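Local structure of Aar187cp (Eremothecium gossypii, 3ZIL) at residues K79-S84 against D118-K123; L86-A91 against E149-I154; L255-Q260 against T298-N303. The protein probably regulates the establishment of sister-chromatid cohesion by cohesin, this chain being the Wap1-domain part of Wpl1. All blocks are in the same frame, centred on the assembly; numbering follows the deposited sequence.

Near the N-terminal end of the modelled chain, helix 81-93 serves two contacts in turn. Interaction 1 closes the excursion through helix 108-116 by bringing the loop of residues 118-123 back to the first turn of helix 81-93. Interaction 2 closes the longer excursion through helices 108-116 and 129-141, joining the following turns of helix 81-93 to helix 147-158, so the two contacts cross along the sequence, with centres about 12 Å apart. Interaction 3 comes later, in series with both: it closes a loop through helix 272-289 by setting residues 298-303 against helix 248-261. It lies on the opposite side of the chain's centre, about 44 Å from interaction 1 and about 42 Å from interaction 2, centre to centre.

Interaction 1. Residues K79-S84 against D118-K123; sequences KQKVTS and DEVFPK
K81 runs from the first turn of helix 81-93 across the loop of residues 118-123, its stem over P122 and its ammonium beside D118. The lysine and proline side chains cross at about a right angle, with K81 CB 3.5 Å from P122 CD. A bend at chi2 (-76°) turns the outer half of the lysine along the loop, carrying CE past the carbonyl O of V120 to the carboxylate. There K81 NZ makes a salt bridge with D118 OD2 at 3.1 Å, meeting the oxygen from above the carboxylate plane, 46° out of it. A water bonded to K81 NZ also donates to the backbone O of D118, at 2.9 Å, and P78 O provides a further hydrogen-bond partner for the ammonium. Several bonds therefore hold this lysine end in place, tying it to both the loop and the residues before its own helix. F121 presents a ring edge to the helix backbone: CE1 lies 3.5 Å from K81 O, near the ring plane. One ring face carries P122 CD, offset toward the rim. V82 adds a looser apolar touch, its CG2 4.3 Å from P122 CG. Around this surface contact, T147 of helix 147-158 touches both K81 and F121, L115 of helix 108-116 meets K81, and Y135 of helix 129-141 packs against V82 and F121.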
loop_
_atom_site.group_PDB
_atom_site.type_symbol
_atom_site.label_atom_id
_atom_site.label_comp_id
_atom_site.label_asym_id
_atom_site.label_seq_id
_atom_site.Cartn_x
_atom_site.Cartn_y
_atom_site.Cartn_z
ATOM N N LYS A 79 14.243 -2.070 -19.356
ATOM C CA LYS A 79 13.910 -1.566 -20.695
ATOM C C LYS A 79 13.575 -2.692 -21.672
ATOM O O LYS A 79 12.980 -2.436 -22.696
ATOM C CB LYS A 79 15.034 -0.689 -21.275
ATOM C CG LYS A 79 15.127 0.693 -20.629
ATOM C CD LYS A 79 16.521 1.265 -20.890
ATOM C CE LYS A 79 16.674 2.645 -20.293
ATOM N NZ LYS A 79 18.135 2.978 -20.169
ATOM N N GLN A 80 13.932 -3.934 -21.353
ATOM C CA GLN A 80 13.602 -5.029 -22.287
ATOM C C GLN A 80 12.345 -5.632 -21.779
ATOM O O GLN A 80 12.376 -6.489 -20.902
ATOM C CB GLN A 80 14.750 -6.039 -22.401
ATOM C CG GLN A 80 15.980 -5.359 -23.030
ATOM C CD GLN A 80 17.291 -6.103 -22.886
ATOM O OE1 GLN A 80 17.371 -7.233 -22.392
ATOM N NE2 GLN A 80 18.344 -5.462 -23.325
ATOM N N LYS A 81 11.225 -5.178 -22.324
ATOM C CA LYS A 81 9.942 -5.488 -21.665
ATOM C C LYS A 81 9.524 -6.946 -21.811
ATOM O O LYS A 81 8.979 -7.513 -20.866
ATOM C CB LYS A 81 8.836 -4.582 -22.137
ATOM C CG LYS A 81 9.036 -3.103 -21.850
ATOM C CD LYS A 81 8.745 -2.895 -20.354
ATOM C CE LYS A 81 8.949 -1.457 -19.970
ATOM N NZ LYS A 81 9.280 -1.474 -18.539
ATOM N N VAL A 82 9.793 -7.573 -22.975
ATOM C CA VAL A 82 9.276 -8.899 -23.212
ATOM C C VAL A 82 10.097 -9.899 -22.380
ATOM O O VAL A 82 9.540 -10.736 -21.694
ATOM C CB VAL A 82 9.220 -9.322 -24.725
ATOM C CG1 VAL A 82 8.913 -10.824 -24.802
ATOM C CG2 VAL A 82 8.186 -8.520 -25.482
ATOM N N THR A 83 11.406 -9.691 -22.335
ATOM C CA THR A 83 12.285 -10.542 -21.553
ATOM C C THR A 83 11.910 -10.425 -20.071
ATOM O O THR A 83 11.841 -11.427 -19.359
ATOM C CB THR A 83 13.730 -10.150 -21.826
ATOM O OG1 THR A 83 14.022 -10.485 -23.194
ATOM C CG2 THR A 83 14.705 -10.884 -20.954
ATOM N N SER A 84 11.676 -9.194 -19.638
ATOM C CA SER A 84 11.298 -8.886 -18.218
ATOM C C SER A 84 9.989 -9.572 -17.761
ATOM O O SER A 84 9.879 -10.108 -16.638
ATOM C CB SER A 84 11.216 -7.360 -18.142
ATOM O OG SER A 84 12.530 -6.864 -18.081
ATOM N N ASP A 118 6.157 1.331 -14.382
ATOM C CA ASP A 118 6.072 1.736 -15.758
ATOM C C ASP A 118 4.925 0.967 -16.476
ATOM O O ASP A 118 5.105 -0.204 -16.866
ATOM C CB ASP A 118 7.423 1.466 -16.413
ATOM C CG ASP A 118 7.451 1.870 -17.869
ATOM O OD1 ASP A 118 6.463 2.467 -18.436
ATOM O OD2 ASP A 118 8.415 1.481 -18.481
ATOM N N GLU A 119 3.814 1.657 -16.729
ATOM C CA GLU A 119 2.618 1.056 -17.339
ATOM C C GLU A 119 2.736 0.782 -18.858
ATOM O O GLU A 119 1.871 0.164 -19.452
ATOM C CB GLU A 119 1.311 1.865 -17.070
ATOM C CG GLU A 119 1.011 2.403 -15.647
ATOM C CD GLU A 119 1.730 3.750 -15.328
ATOM O OE1 GLU A 119 2.928 3.858 -15.536
ATOM O OE2 GLU A 119 1.144 4.688 -14.779
ATOM N N VAL A 120 3.791 1.218 -19.488
ATOM C CA VAL A 120 3.826 1.071 -20.942
ATOM C C VAL A 120 4.362 -0.282 -21.250
ATOM O O VAL A 120 5.423 -0.664 -20.732
ATOM C CB VAL A 120 4.780 2.055 -21.607
ATOM C CG1 VAL A 120 4.193 3.460 -21.562
ATOM C CG2 VAL A 120 6.227 1.897 -21.070
ATOM N N PHE A 121 3.589 -1.055 -21.986
ATOM C CA PHE A 121 4.014 -2.397 -22.339
ATOM C C PHE A 121 3.806 -2.588 -23.847
ATOM O O PHE A 121 2.734 -2.263 -24.331
ATOM C CB PHE A 121 3.273 -3.444 -21.506
ATOM C CG PHE A 121 3.961 -4.764 -21.532
ATOM C CD1 PHE A 121 5.089 -4.976 -20.763
ATOM C CD2 PHE A 121 3.535 -5.782 -22.401
ATOM C CE1 PHE A 121 5.756 -6.210 -20.819
ATOM C CE2 PHE A 121 4.233 -6.967 -22.495
ATOM C CZ PHE A 121 5.349 -7.179 -21.721
ATOM N N PRO A 122 4.816 -3.106 -24.590
ATOM C CA PRO A 122 4.557 -3.257 -26.045
ATOM C C PRO A 122 3.425 -4.238 -26.374
ATOM O O PRO A 122 3.268 -5.280 -25.709
ATOM C CB PRO A 122 5.879 -3.863 -26.581
ATOM C CG PRO A 122 6.497 -4.542 -25.364
ATOM C CD PRO A 122 6.161 -3.609 -24.221
ATOM N N LYS A 123 2.655 -3.931 -27.405
ATOM C CA LYS A 123 1.582 -4.822 -27.842
ATOM C C LYS A 123 2.035 -5.804 -28.931
ATOM O O LYS A 123 1.312 -6.758 -29.223
ATOM C CB LYS A 123 0.448 -3.968 -28.385
ATOM C CG LYS A 123 -0.764 -3.843 -27.477
ATOM C CD LYS A 123 -1.926 -3.170 -28.227
ATOM C CE LYS A 123 -1.607 -1.726 -28.641
ATOM N NZ LYS A 123 -2.632 -1.217 -29.602
HETATM O O HOH W 1 7.066 -2.301 -16.705
#

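Interaction 2. Residues L86-A91 against E149-I154; sequences LQCFIA and EYALYI
C88 holds SG anti to its carbonyl carbon, and Y150 has a chi1 of -135°, away from any staggered position, which turns its ring so that a face lies against C88 CB. That CB sits 3.8 Å from Y150 CG and makes an off-centre CH-pi contact with the ring, 29° off the normal. The sulfur lies farther out, C88 SG being 5.5 Å from the Y150 ring centroid, in an oblique sulfur-aromatic contact. Toward the rim of one tyrosine face come backbone atoms of the opposing helix, C88 O and F89 N, so the ring lies against main chain as well as side chain. The Y150 hydroxyl OH passes 4.1 Å from F89 CA, and a hydrogen bond between Y150 OH and D92 OD2 satisfies this buried polar end. A turn further on, I154 sends CD1 to within 3.5 Å of C88 O. The same methyl reaches A91 CB at 4.1 Å, while CG1 lies near C88 CB. C88 thus meets both Y150 and I154, one turn apart on the facing helix. Every touching residue is buried. The short helical segments run roughly parallel, at 29°, with their axes 9.6 Å apart at closest approach. Helices 81-93 and 147-158 thus pack side by side within the Wap1 domain, an all-helical fold with no strand in the modelled chain, whose family is placed in the TPR clan.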
loop_
_atom_site.group_PDB
_atom_site.type_symbol
_atom_site.label_atom_id
_atom_site.label_comp_id
_atom_site.label_asym_id
_atom_site.label_seq_id
_atom_site.Cartn_x
_atom_site.Cartn_y
_atom_site.Cartn_z
ATOM N N LEU A 86 8.794 -12.446 -19.229
ATOM C CA LEU A 86 9.152 -13.832 -19.122
ATOM C C LEU A 86 9.852 -14.104 -17.789
ATOM O O LEU A 86 9.643 -15.148 -17.198
ATOM C CB LEU A 86 10.107 -14.198 -20.289
ATOM C CG LEU A 86 9.586 -13.936 -21.696
ATOM C CD1 LEU A 86 10.591 -14.273 -22.841
ATOM C CD2 LEU A 86 8.240 -14.624 -21.890
ATOM N N GLN A 87 10.734 -13.183 -17.352
ATOM C CA GLN A 87 11.489 -13.394 -16.154
ATOM C C GLN A 87 10.551 -13.311 -14.972
ATOM O O GLN A 87 10.790 -14.036 -14.013
ATOM C CB GLN A 87 12.625 -12.352 -15.955
ATOM C CG GLN A 87 13.756 -12.588 -16.971
ATOM C CD GLN A 87 14.743 -11.451 -17.011
ATOM O OE1 GLN A 87 14.375 -10.306 -17.263
ATOM N NE2 GLN A 87 16.034 -11.783 -16.878
ATOM N N CYS A 88 9.571 -12.410 -15.006
ATOM C CA CYS A 88 8.576 -12.374 -13.878
ATOM C C CYS A 88 7.765 -13.733 -13.798
ATOM O O CYS A 88 7.536 -14.224 -12.715
ATOM C CB CYS A 88 7.583 -11.254 -14.070
ATOM S SG CYS A 88 8.204 -9.572 -13.938
ATOM N N PHE A 89 7.327 -14.300 -14.929
ATOM C CA PHE A 89 6.723 -15.649 -14.950
ATOM C C PHE A 89 7.620 -16.760 -14.303
ATOM O O PHE A 89 7.163 -17.474 -13.423
ATOM C CB PHE A 89 6.242 -16.030 -16.377
ATOM C CG PHE A 89 5.860 -17.466 -16.503
ATOM C CD1 PHE A 89 4.648 -17.937 -15.970
ATOM C CD2 PHE A 89 6.749 -18.380 -17.059
ATOM C CE1 PHE A 89 4.302 -19.276 -16.061
ATOM C CE2 PHE A 89 6.412 -19.733 -17.120
ATOM C CZ PHE A 89 5.188 -20.179 -16.621
ATOM N N ILE A 90 8.914 -16.834 -14.676
ATOM C CA ILE A 90 9.852 -17.733 -14.087
ATOM C C ILE A 90 9.895 -17.577 -12.553
ATOM O O ILE A 90 9.819 -18.594 -11.804
ATOM C CB ILE A 90 11.261 -17.544 -14.713
ATOM C CG1 ILE A 90 11.200 -17.948 -16.176
ATOM C CG2 ILE A 90 12.342 -18.254 -13.871
ATOM C CD1 ILE A 90 10.720 -19.376 -16.352
ATOM N N ALA A 91 10.069 -16.351 -12.071
ATOM C CA ALA A 91 10.132 -16.136 -10.617
ATOM C C ALA A 91 8.864 -16.660 -9.957
ATOM O O ALA A 91 8.913 -17.289 -8.898
ATOM C CB ALA A 91 10.282 -14.665 -10.275
ATOM N N GLU A 149 2.057 -4.873 -13.669
ATOM C CA GLU A 149 1.293 -5.734 -12.752
ATOM C C GLU A 149 2.077 -6.979 -12.324
ATOM O O GLU A 149 1.963 -7.389 -11.196
ATOM C CB GLU A 149 -0.040 -6.223 -13.416
ATOM C CG GLU A 149 -0.928 -5.057 -13.838
ATOM C CD GLU A 149 -2.190 -5.575 -14.386
ATOM O OE1 GLU A 149 -3.032 -5.992 -13.624
ATOM O OE2 GLU A 149 -2.269 -5.692 -15.586
ATOM N N TYR A 150 2.808 -7.657 -13.246
ATOM C CA TYR A 150 3.534 -8.821 -12.807
ATOM C C TYR A 150 4.651 -8.445 -11.752
ATOM O O TYR A 150 4.906 -9.182 -10.856
ATOM C CB TYR A 150 4.083 -9.642 -14.005
ATOM C CG TYR A 150 3.843 -11.148 -13.816
ATOM C CD1 TYR A 150 3.904 -11.726 -12.532
ATOM C CD2 TYR A 150 3.512 -11.989 -14.906
ATOM C CE1 TYR A 150 3.652 -13.083 -12.321
ATOM C CE2 TYR A 150 3.273 -13.351 -14.699
ATOM C CZ TYR A 150 3.335 -13.888 -13.401
ATOM O OH TYR A 150 3.093 -15.199 -13.167
ATOM N N ALA A 151 5.331 -7.323 -11.928
ATOM C CA ALA A 151 6.444 -6.941 -11.099
ATOM C C ALA A 151 5.924 -6.511 -9.750
ATOM O O ALA A 151 6.483 -6.947 -8.713
ATOM C CB ALA A 151 7.183 -5.795 -11.751
ATOM N N LEU A 152 4.811 -5.757 -9.714
ATOM C CA LEU A 152 4.107 -5.493 -8.382
ATOM C C LEU A 152 3.794 -6.829 -7.622
ATOM O O LEU A 152 4.066 -6.982 -6.421
ATOM C CB LEU A 152 2.767 -4.763 -8.622
ATOM C CG LEU A 152 2.902 -3.262 -9.024
ATOM C CD1 LEU A 152 1.568 -2.776 -9.566
ATOM C CD2 LEU A 152 3.338 -2.346 -7.824
ATOM N N TYR A 153 3.212 -7.770 -8.381
ATOM C CA TYR A 153 2.873 -9.090 -7.841
ATOM C C TYR A 153 4.095 -9.855 -7.311
ATOM O O TYR A 153 4.065 -10.348 -6.230
ATOM C CB TYR A 153 2.159 -9.949 -8.894
ATOM C CG TYR A 153 1.710 -11.277 -8.350
ATOM C CD1 TYR A 153 0.531 -11.372 -7.573
ATOM C CD2 TYR A 153 2.466 -12.423 -8.571
ATOM C CE1 TYR A 153 0.104 -12.578 -7.078
ATOM C CE2 TYR A 153 2.064 -13.619 -8.050
ATOM C CZ TYR A 153 0.887 -13.689 -7.323
ATOM O OH TYR A 153 0.541 -14.922 -6.806
ATOM N N ILE A 154 5.173 -9.951 -8.104
ATOM C CA ILE A 154 6.335 -10.623 -7.654
ATOM C C ILE A 154 6.855 -9.983 -6.375
ATOM O O ILE A 154 7.236 -10.696 -5.422
ATOM C CB ILE A 154 7.474 -10.600 -8.718
ATOM C CG1 ILE A 154 7.017 -11.302 -9.980
ATOM C CG2 ILE A 154 8.760 -11.155 -8.078
ATOM C CD1 ILE A 154 6.727 -12.804 -9.668
#

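Interaction 3. Residues L255-Q260 against T298-N303; sequences LAMSVQ and TEELTN
This partly buried contact sets one side of helix 248-261 against the short, loosely formed helical turn near 299-302: A256 and L301 make a small apolar patch, the longer E300 and Q260 bury much of the rest, and M257 and N303 lie at the edge. The CB of A256 points to the turn and lies 3.8 Å from E300 O and 3.9 Å from L301 CA. L301 starts out pointing away from the helix; with CG anti to its backbone N (chi1 -173°), it still brings CD1 within 3.9 Å of A256 CB. The small alanine lets the backbones come close, its CA only 5.3 Å from L301 CA. On one flank M257, extended beyond CG, crosses E300, which bends at chi2 (92°). The methionine methyl CE thereby lies 3.3 Å from E300 OE2 and also meets E300 CG. The glutamate's other oxygen, OE1, forms a long, weak ion pair with R253 of the same helix 248-261. Further toward the C-terminal end of this helix, the extended Q260 side chain crosses that of N303, with Q260 CD 3.8 Å from N303 CB and the two amide planes steeply inclined, 74° apart. Among the neighbouring helices, L301 also touches V289 of helix 272-289 and S333 of helix 321-336, while F304, at the start of helix 304-313, packs against A256.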
loop_
_atom_site.group_PDB
_atom_site.type_symbol
_atom_site.label_atom_id
_atom_site.label_comp_id
_atom_site.label_asym_id
_atom_site.label_seq_id
_atom_site.Cartn_x
_atom_site.Cartn_y
_atom_site.Cartn_z
ATOM N N LEU A 255 -12.026 14.643 4.191
ATOM C CA LEU A 255 -12.254 13.600 5.176
ATOM C C LEU A 255 -13.465 13.956 6.040
ATOM O O LEU A 255 -14.317 13.037 6.326
ATOM C CB LEU A 255 -11.016 13.360 6.081
ATOM C CG LEU A 255 -9.834 12.720 5.315
ATOM C CD1 LEU A 255 -8.541 12.872 6.169
ATOM C CD2 LEU A 255 -10.128 11.257 5.040
ATOM N N ALA A 256 -13.569 15.241 6.465
ATOM C CA ALA A 256 -14.708 15.571 7.353
ATOM C C ALA A 256 -16.090 15.441 6.576
ATOM O O ALA A 256 -17.125 15.112 7.161
ATOM C CB ALA A 256 -14.519 16.917 8.026
ATOM N N MET A 257 -16.083 15.559 5.257
ATOM C CA MET A 257 -17.352 15.518 4.565
ATOM C C MET A 257 -17.748 14.078 4.360
ATOM O O MET A 257 -18.878 13.687 4.645
ATOM C CB MET A 257 -17.292 16.265 3.242
ATOM C CG MET A 257 -17.573 17.755 3.463
ATOM S SD MET A 257 -16.779 18.677 2.154
ATOM C CE MET A 257 -17.760 20.189 2.134
ATOM N N SER A 258 -16.781 13.297 3.915
ATOM C CA SER A 258 -16.922 11.867 3.963
ATOM C C SER A 258 -17.440 11.264 5.317
ATOM O O SER A 258 -18.429 10.468 5.369
ATOM C CB SER A 258 -15.650 11.222 3.528
ATOM O OG SER A 258 -15.898 9.862 3.633
ATOM N N VAL A 259 -16.842 11.658 6.422
ATOM C CA VAL A 259 -17.360 11.166 7.703
ATOM C C VAL A 259 -18.812 11.622 7.889
ATOM O O VAL A 259 -19.690 10.811 8.257
ATOM C CB VAL A 259 -16.446 11.595 8.856
ATOM C CG1 VAL A 259 -17.112 11.383 10.228
ATOM C CG2 VAL A 259 -15.106 10.867 8.744
ATOM N N GLN A 260 -19.075 12.902 7.583
ATOM C CA GLN A 260 -20.434 13.461 7.673
ATOM C C GLN A 260 -21.422 12.733 6.764
ATOM O O GLN A 260 -22.568 12.593 7.137
ATOM C CB GLN A 260 -20.512 14.956 7.380
ATOM C CG GLN A 260 -20.197 15.886 8.542
ATOM C CD GLN A 260 -19.879 17.289 8.039
ATOM O OE1 GLN A 260 -18.700 17.643 7.819
ATOM N NE2 GLN A 260 -20.932 18.089 7.797
ATOM N N THR A 298 -10.064 23.763 10.758
ATOM C CA THR A 298 -10.732 23.806 9.455
ATOM C C THR A 298 -12.243 23.807 9.700
ATOM O O THR A 298 -12.739 22.969 10.440
ATOM C CB THR A 298 -10.276 22.601 8.570
ATOM O OG1 THR A 298 -8.853 22.632 8.473
ATOM C CG2 THR A 298 -10.852 22.646 7.218
ATOM N N GLU A 299 -12.962 24.762 9.097
ATOM C CA GLU A 299 -14.421 24.903 9.325
ATOM C C GLU A 299 -15.294 23.647 9.144
ATOM O O GLU A 299 -16.162 23.420 9.972
ATOM C CB GLU A 299 -15.004 26.089 8.530
ATOM C CG GLU A 299 -16.050 25.694 7.498
ATOM C CD GLU A 299 -16.561 26.866 6.683
ATOM O OE1 GLU A 299 -16.507 28.025 7.164
ATOM O OE2 GLU A 299 -17.024 26.616 5.550
ATOM N N GLU A 300 -15.106 22.831 8.106
ATOM C CA GLU A 300 -16.000 21.633 7.957
ATOM C C GLU A 300 -15.828 20.606 9.074
ATOM O O GLU A 300 -16.719 19.803 9.281
ATOM C CB GLU A 300 -15.871 20.863 6.591
ATOM C CG GLU A 300 -16.592 21.492 5.408
ATOM C CD GLU A 300 -15.673 22.435 4.637
ATOM O OE1 GLU A 300 -14.810 23.134 5.248
ATOM O OE2 GLU A 300 -15.788 22.448 3.392
ATOM N N LEU A 301 -14.676 20.595 9.746
ATOM C CA LEU A 301 -14.477 19.614 10.793
ATOM C C LEU A 301 -15.343 20.035 11.997
ATOM O O LEU A 301 -15.827 19.185 12.767
ATOM C CB LEU A 301 -12.978 19.450 11.143
ATOM C CG LEU A 301 -12.569 18.343 12.107
ATOM C CD1 LEU A 301 -13.044 16.977 11.660
ATOM C CD2 LEU A 301 -11.052 18.378 12.288
ATOM N N THR A 302 -15.570 21.343 12.122
ATOM C CA THR A 302 -16.407 21.839 13.205
ATOM C C THR A 302 -17.892 21.498 12.971
ATOM O O THR A 302 -18.687 21.557 13.901
ATOM C CB THR A 302 -16.265 23.335 13.436
ATOM O OG1 THR A 302 -16.991 24.017 12.412
ATOM C CG2 THR A 302 -14.800 23.789 13.434
ATOM N N ASN A 303 -18.263 21.117 11.754
ATOM C CA ASN A 303 -19.612 20.596 11.533
ATOM C C ASN A 303 -19.780 19.231 12.106
ATOM O O ASN A 303 -20.866 18.651 11.994
ATOM C CB ASN A 303 -19.905 20.457 10.080
ATOM C CG ASN A 303 -20.005 21.771 9.401
ATOM O OD1 ASN A 303 -20.276 22.786 10.036
ATOM N ND2 ASN A 303 -19.747 21.776 8.115
#